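Local coordinates for Poly(A) ribonuclease pop2 (Schizosaccharomyces pombe, PDB 2P51), which removes the poly(A) tails of messenger RNAs from their 3' ends as the metal-dependent catalytic exonuclease of the CCR4-NOT core complex, at residues 48-53 / 164-169; 24-29 / 106-111. All coordinates share one frame; numbering follows the deposited sequence.

Starting from the N terminus, the chain lays down strand 23-26 at one border of a six-stranded mixed sheet and, after helix 31-41, strand 47-53 in its interior. Strand 105-109 then returns to the border strand, and contact 2 (24-29 / 106-111) closes a loop of 76 residues. Contact 1 (48-53 / 164-169) closes a longer one of 110 residues by bringing strand 163-166 to one flank of 47-53, strand 87-93 lying on the other. Because 48-53 lies inside the first loop and 164-169 beyond it, the two closures cross rather than nest. Their centres are about 17 Å apart in the same sheet: contact 2 lies at its border, contact 1 in the interior beside the metal ions.

Contact 1 (48-53 / 164-169); sequences VSMDTE and WITFHS. With MG (magnesium ion), chain C; MG (magnesium ion), chain B.
Val48 and Ser49 pair in parallel with Trp164 and Ile165, the short strand axes approaching to 4.5 Å at 37°. Two backbone bonds secure the register: Ile165 N to Val48 O (2.8 Å) and Met50 N to Ile165 O (2.9 Å), the latter almost collinear with its carbonyl (C=O...N 176°). On the sheet face carrying Val48 and Trp164, the valine sets CG1 anti to its own N (chi1 179°), which lays this methyl over the six-membered ring of the indole, 3.9 Å from CG1 to the centroid. Met50 reaches the same ring at its edge, with CB 3.9 Å from Trp164 CZ3; its chain then bends twice and brings CE alongside Thr166 CG2. The indole NE1 is hydrogen-bonded to Leu156 O. On the other face, Ser49 OG lies against Ile165 CB, and helix 238-257 packs on both residues. This is a parallel pair in the interior of the mixed sheet of the DEDD (RNase H-like) nuclease fold, in which strand 47-53 carries two metal-binding acids, Asp51 and Glu53. Past the last bridge the strands splay; water 1 accepts from Phe167 N and lies in hydrogen-bonding position to Met50 O, where acceptors outnumber its protons. Asp51 bridges two magnesium ions: OD1 binds one at 2.0 Å, joined by Asp172, and OD2 the other at 2.1 Å, joined by Glu53 OE2 and Asp241. Phe167 O, a second-sphere group, receives hydrogen bonds from waters 4 and 5, both ligands of the magnesium held by Asp51 OD1.

Contact 2 (24-29 / 106-111); sequences RDVWST and WQFNFT
A ladder of backbone hydrogen bonds joins the two segments: Gln107 N to Arg24 O, Val26 N to Gln107 O and Asn109 N to Val26 O. It makes a parallel pair at the border of the DEDD nuclease sheet, with short axes 4.6 Å apart at closest and 21° from alignment.

Side-chain hydrogen bonding centres on one carboxylate oxygen, Asp25 OD1. Gln107 NE2 meets it on the syn side at 2.8 Å. Asn109 ND2 comes from the anti side at 3.0 Å, 35° out of the carboxylate plane, while Asp25 OD1 lies in the plane of the Asn109 amide. Gln107 gets there with CG anti to its N (chi1 178°) and an extended chain, its side chain about 6 Å from that of the metal ligand Glu53. Both amide oxygens are engaged as well, Gln107 OE1 by Gly239 N and Asn109 OD1 by Gln87 NE2.

Apolar and CH-pi contacts occupy the face carrying Arg24, Val26, Trp106 and Phe108. Val26 CG2 sits over the Phe108 ring, 4.1 Å from its centroid, and also meets the Trp106 ring at its edge, 3.9 Å from CD1. Arg24 runs beside Trp106, its CB 3.7 Å from CD1. Their polar ends converge on Glu34, which forms a salt bridge with Arg24 and accepts from Trp106 NE1, joining this face to helix 31-41. On the Asp25 side, past the last bridge, Asn109 CB lies over the six-membered ring of Trp27 (3.6 Å to the centroid).

Two N-H donors on Asp25 OD1 would be expected to favour the carboxylate form. Bonding at both ends leaves little doubt which way each amide is turned and should restrain its rotation, and the outside partners extend this polar network to Gly239 and strand 87-93.

Contact 1 (48-53 / 164-169)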
loop_
_atom_site.group_PDB
_atom_site.type_symbol
_atom_site.label_atom_id
_atom_site.label_comp_id
_atom_site.label_asym_id
_atom_site.label_seq_id
_atom_site.Cartn_x
_atom_site.Cartn_y
_atom_site.Cartn_z
ATOM N N VAL A 48 4.111 -3.432 9.215
ATOM C CA VAL A 48 4.048 -3.631 7.761
ATOM C C VAL A 48 3.785 -2.305 7.051
ATOM O O VAL A 48 2.717 -1.709 7.341
ATOM C CB VAL A 48 2.909 -4.585 7.423
ATOM C CG1 VAL A 48 2.830 -4.773 5.900
ATOM C CG2 VAL A 48 3.048 -5.948 8.120
ATOM N N SER A 49 4.668 -1.863 6.172
ATOM C CA SER A 49 4.457 -0.618 5.400
ATOM C C SER A 49 4.005 -0.994 4.004
ATOM O O SER A 49 4.580 -1.980 3.474
ATOM C CB SER A 49 5.728 0.251 5.353
ATOM O OG SER A 49 6.051 0.599 6.716
ATOM N N MET A 50 3.040 -0.243 3.448
ATOM C CA MET A 50 2.402 -0.722 2.217
ATOM C C MET A 50 2.206 0.413 1.232
ATOM O O MET A 50 1.961 1.571 1.621
ATOM C CB MET A 50 1.050 -1.382 2.566
ATOM C CG MET A 50 0.205 -1.887 1.428
ATOM S SD MET A 50 -0.857 -0.595 0.705
ATOM C CE MET A 50 -2.132 -0.532 1.991
ATOM N N ASP A 51 2.306 -0.009 -0.039
ATOM C CA ASP A 51 1.936 0.852 -1.159
ATOM C C ASP A 51 1.320 -0.006 -2.263
ATOM O O ASP A 51 1.566 -1.246 -2.222
ATOM C CB ASP A 51 3.136 1.618 -1.752
ATOM C CG ASP A 51 2.731 2.666 -2.783
ATOM O OD1 ASP A 51 1.637 3.263 -2.611
ATOM O OD2 ASP A 51 3.531 2.852 -3.721
ATOM N N THR A 52 0.600 0.601 -3.213
ATOM C CA THR A 52 0.148 -0.189 -4.353
ATOM C C THR A 52 0.381 0.622 -5.635
ATOM O O THR A 52 0.495 1.841 -5.595
ATOM C CB THR A 52 -1.358 -0.554 -4.349
ATOM O OG1 THR A 52 -2.135 0.603 -4.653
ATOM C CG2 THR A 52 -1.786 -1.129 -2.975
ATOM N N GLU A 53 0.501 -0.061 -6.772
ATOM C CA GLU A 53 0.460 0.632 -8.046
ATOM C C GLU A 53 -0.803 0.120 -8.784
ATOM O O GLU A 53 -1.164 -1.069 -8.686
ATOM C CB GLU A 53 1.700 0.397 -8.899
ATOM C CG GLU A 53 3.036 0.730 -8.254
ATOM C CD GLU A 53 3.166 2.151 -7.783
ATOM O OE1 GLU A 53 2.665 3.082 -8.423
ATOM O OE2 GLU A 53 3.805 2.354 -6.704
ATOM N N TRP A 164 -0.035 -1.422 10.502
ATOM C CA TRP A 164 0.131 -1.098 9.081
ATOM C C TRP A 164 0.455 0.378 8.901
ATOM O O TRP A 164 -0.167 1.244 9.546
ATOM C CB TRP A 164 -1.153 -1.421 8.298
ATOM C CG TRP A 164 -1.298 -2.904 8.073
ATOM C CD1 TRP A 164 -1.609 -3.851 9.022
ATOM C CD2 TRP A 164 -1.128 -3.600 6.825
ATOM N NE1 TRP A 164 -1.638 -5.101 8.416
ATOM C CE2 TRP A 164 -1.349 -4.979 7.070
ATOM C CE3 TRP A 164 -0.803 -3.198 5.499
ATOM C CZ2 TRP A 164 -1.262 -5.956 6.059
ATOM C CZ3 TRP A 164 -0.724 -4.180 4.529
ATOM C CH2 TRP A 164 -0.944 -5.545 4.788
ATOM N N ILE A 165 1.436 0.675 8.067
ATOM C CA ILE A 165 1.909 2.037 7.788
ATOM C C ILE A 165 1.684 2.343 6.330
ATOM O O ILE A 165 2.044 1.533 5.478
ATOM C CB ILE A 165 3.401 2.174 8.115
ATOM C CG1 ILE A 165 3.750 1.663 9.493
ATOM C CG2 ILE A 165 3.845 3.642 7.897
ATOM C CD1 ILE A 165 2.989 2.386 10.607
ATOM N N THR A 166 1.070 3.512 6.041
ATOM C CA THR A 166 0.707 3.837 4.656
ATOM C C THR A 166 0.992 5.305 4.429
ATOM O O THR A 166 1.416 6.014 5.345
ATOM C CB THR A 166 -0.784 3.528 4.398
ATOM O OG1 THR A 166 -1.547 4.337 5.314
ATOM C CG2 THR A 166 -1.105 2.031 4.645
ATOM N N PHE A 167 0.753 5.747 3.179
ATOM C CA PHE A 167 0.908 7.179 2.881
ATOM C C PHE A 167 -0.200 7.556 1.897
ATOM O O PHE A 167 -0.223 7.002 0.763
ATOM C CB PHE A 167 2.302 7.462 2.302
ATOM C CG PHE A 167 2.521 8.942 1.991
ATOM C CD1 PHE A 167 3.091 9.762 2.945
ATOM C CD2 PHE A 167 2.169 9.472 0.732
ATOM C CE1 PHE A 167 3.305 11.122 2.724
ATOM C CE2 PHE A 167 2.312 10.831 0.515
ATOM C CZ PHE A 167 2.872 11.630 1.501
ATOM N N HIS A 168 -1.078 8.484 2.266
ATOM C CA HIS A 168 -2.163 8.975 1.394
ATOM C C HIS A 168 -2.930 7.774 0.857
ATOM O O HIS A 168 -2.978 7.459 -0.348
ATOM C CB HIS A 168 -1.581 9.841 0.277
ATOM C CG HIS A 168 -2.543 10.816 -0.325
ATOM N ND1 HIS A 168 -3.910 10.623 -0.373
ATOM C CD2 HIS A 168 -2.319 12.022 -0.919
ATOM C CE1 HIS A 168 -4.476 11.670 -0.966
ATOM N NE2 HIS A 168 -3.517 12.539 -1.317
ATOM N N SER A 169 -3.495 7.059 1.811
ATOM C CA SER A 169 -3.744 5.644 1.700
ATOM C C SER A 169 -5.114 5.230 1.171
ATOM O O SER A 169 -5.351 4.023 1.134
ATOM C CB SER A 169 -3.606 4.977 3.111
ATOM O OG SER A 169 -4.634 5.588 3.917
HETATM MG MG MG C . 3.812 4.013 -5.425
HETATM MG MG MG B . 0.523 4.969 -2.397
HETATM O O HOH W 1 -0.086 3.623 1.355
HETATM O O HOH W 2 -0.547 4.717 -4.146
HETATM O O HOH W 3 1.709 4.225 -5.665
HETATM O O HOH W 4 1.427 5.510 -0.626
HETATM O O HOH W 5 -0.573 6.763 -2.050
HETATM O O HOH W 6 1.889 5.958 -3.483
#

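Contact 2 (24-29 / 106-111)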
loop_
_atom_site.group_PDB
_atom_site.type_symbol
_atom_site.label_atom_id
_atom_site.label_comp_id
_atom_site.label_asym_id
_atom_site.label_seq_id
_atom_site.Cartn_x
_atom_site.Cartn_y
_atom_site.Cartn_z
ATOM N N ARG A 24 12.228 -8.206 -2.945
ATOM C CA ARG A 24 11.891 -9.551 -3.450
ATOM C C ARG A 24 10.663 -9.484 -4.343
ATOM O O ARG A 24 9.598 -9.110 -3.828
ATOM C CB ARG A 24 11.680 -10.526 -2.288
ATOM C CG ARG A 24 12.982 -10.783 -1.534
ATOM C CD ARG A 24 12.858 -11.853 -0.442
ATOM N NE ARG A 24 12.608 -13.191 -0.971
ATOM C CZ ARG A 24 13.531 -14.046 -1.385
ATOM N NH1 ARG A 24 14.823 -13.676 -1.336
ATOM N NH2 ARG A 24 13.220 -15.263 -1.853
ATOM N N ASP A 25 10.820 -9.802 -5.631
ATOM C CA ASP A 25 9.653 -9.767 -6.516
ATOM C C ASP A 25 8.854 -11.055 -6.449
ATOM O O ASP A 25 9.490 -12.137 -6.391
ATOM C CB ASP A 25 10.052 -9.585 -7.989
ATOM C CG ASP A 25 10.135 -8.114 -8.324
ATOM O OD1 ASP A 25 9.167 -7.345 -8.280
ATOM O OD2 ASP A 25 11.265 -7.701 -8.672
ATOM N N VAL A 26 7.539 -10.923 -6.467
ATOM C CA VAL A 26 6.685 -12.087 -6.362
ATOM C C VAL A 26 5.774 -12.098 -7.587
ATOM O O VAL A 26 5.208 -11.063 -7.972
ATOM C CB VAL A 26 5.855 -12.030 -5.084
ATOM C CG1 VAL A 26 5.200 -13.372 -4.744
ATOM C CG2 VAL A 26 6.690 -11.592 -3.872
ATOM N N TRP A 27 5.679 -13.313 -8.165
ATOM C CA TRP A 27 4.886 -13.625 -9.345
ATOM C C TRP A 27 4.007 -14.838 -9.046
ATOM O O TRP A 27 4.086 -15.343 -7.922
ATOM C CB TRP A 27 5.784 -13.976 -10.545
ATOM C CG TRP A 27 6.706 -12.814 -10.867
ATOM C CD1 TRP A 27 7.997 -12.640 -10.449
ATOM C CD2 TRP A 27 6.378 -11.676 -11.667
ATOM N NE1 TRP A 27 8.481 -11.452 -10.961
ATOM C CE2 TRP A 27 7.518 -10.848 -11.702
ATOM C CE3 TRP A 27 5.243 -11.261 -12.375
ATOM C CZ2 TRP A 27 7.545 -9.646 -12.404
ATOM C CZ3 TRP A 27 5.268 -10.057 -13.074
ATOM C CH2 TRP A 27 6.419 -9.267 -13.080
ATOM N N SER A 28 3.188 -15.277 -9.988
ATOM C CA SER A 28 2.318 -16.403 -9.636
ATOM C C SER A 28 3.150 -17.618 -9.281
ATOM O O SER A 28 2.701 -18.473 -8.512
ATOM C CB SER A 28 1.384 -16.687 -10.820
ATOM O OG SER A 28 2.122 -17.132 -11.931
ATOM N N THR A 29 4.366 -17.720 -9.807
ATOM C CA THR A 29 5.213 -18.909 -9.673
ATOM C C THR A 29 5.886 -19.054 -8.300
ATOM O O THR A 29 6.286 -20.150 -7.931
ATOM C CB THR A 29 6.304 -18.934 -10.771
ATOM O OG1 THR A 29 6.946 -17.648 -10.803
ATOM C CG2 THR A 29 5.709 -19.121 -12.153
ATOM N N TRP A 106 8.880 -6.664 -0.103
ATOM C CA TRP A 106 8.361 -7.560 -1.112
ATOM C C TRP A 106 7.522 -6.754 -2.102
ATOM O O TRP A 106 6.794 -5.839 -1.687
ATOM C CB TRP A 106 7.429 -8.620 -0.500
ATOM C CG TRP A 106 8.180 -9.758 0.141
ATOM C CD1 TRP A 106 8.453 -10.964 -0.470
ATOM C CD2 TRP A 106 8.745 -9.829 1.458
ATOM N NE1 TRP A 106 9.158 -11.774 0.403
ATOM C CE2 TRP A 106 9.346 -11.120 1.570
ATOM C CE3 TRP A 106 8.813 -8.954 2.546
ATOM C CZ2 TRP A 106 9.996 -11.538 2.734
ATOM C CZ3 TRP A 106 9.449 -9.351 3.710
ATOM C CH2 TRP A 106 10.033 -10.635 3.795
ATOM N N GLN A 107 7.620 -7.157 -3.355
ATOM C CA GLN A 107 6.829 -6.542 -4.386
ATOM C C GLN A 107 6.015 -7.631 -5.087
ATOM O O GLN A 107 6.561 -8.451 -5.813
ATOM C CB GLN A 107 7.772 -5.852 -5.373
ATOM C CG GLN A 107 7.105 -5.190 -6.565
ATOM C CD GLN A 107 8.081 -4.146 -7.140
ATOM O OE1 GLN A 107 7.962 -2.979 -6.727
ATOM N NE2 GLN A 107 8.943 -4.567 -8.044
ATOM N N PHE A 108 4.694 -7.611 -4.894
ATOM C CA PHE A 108 3.774 -8.565 -5.482
ATOM C C PHE A 108 3.300 -8.013 -6.821
ATOM O O PHE A 108 2.778 -6.883 -6.837
ATOM C CB PHE A 108 2.566 -8.760 -4.558
ATOM C CG PHE A 108 2.969 -9.437 -3.258
ATOM C CD1 PHE A 108 2.860 -10.817 -3.139
ATOM C CD2 PHE A 108 3.462 -8.723 -2.195
ATOM C CE1 PHE A 108 3.251 -11.436 -1.958
ATOM C CE2 PHE A 108 3.865 -9.351 -1.016
ATOM C CZ PHE A 108 3.792 -10.714 -0.882
ATOM N N ASN A 109 3.496 -8.759 -7.895
ATOM C CA ASN A 109 3.159 -8.287 -9.243
ATOM C C ASN A 109 1.919 -8.984 -9.785
ATOM O O ASN A 109 1.942 -10.234 -9.854
ATOM C CB ASN A 109 4.382 -8.566 -10.143
ATOM C CG ASN A 109 5.597 -7.769 -9.651
ATOM O OD1 ASN A 109 5.583 -6.527 -9.665
ATOM N ND2 ASN A 109 6.608 -8.511 -9.206
ATOM N N PHE A 110 0.869 -8.244 -10.111
ATOM C CA PHE A 110 -0.435 -8.840 -10.400
ATOM C C PHE A 110 -0.743 -8.889 -11.889
ATOM O O PHE A 110 -0.237 -8.113 -12.711
ATOM C CB PHE A 110 -1.535 -8.043 -9.679
ATOM C CG PHE A 110 -1.414 -8.298 -8.181
ATOM C CD1 PHE A 110 -2.015 -9.405 -7.599
ATOM C CD2 PHE A 110 -0.663 -7.471 -7.366
ATOM C CE1 PHE A 110 -1.913 -9.653 -6.238
ATOM C CE2 PHE A 110 -0.566 -7.675 -6.002
ATOM C CZ PHE A 110 -1.179 -8.807 -5.446
ATOM N N THR A 111 -1.623 -9.824 -12.222
ATOM C CA THR A 111 -2.010 -10.061 -13.626
ATOM C C THR A 111 -2.626 -8.808 -14.248
ATOM O O THR A 111 -3.427 -8.085 -13.640
ATOM C CB THR A 111 -2.989 -11.239 -13.677
ATOM O OG1 THR A 111 -3.153 -11.616 -15.052
ATOM C CG2 THR A 111 -4.351 -10.830 -13.122
#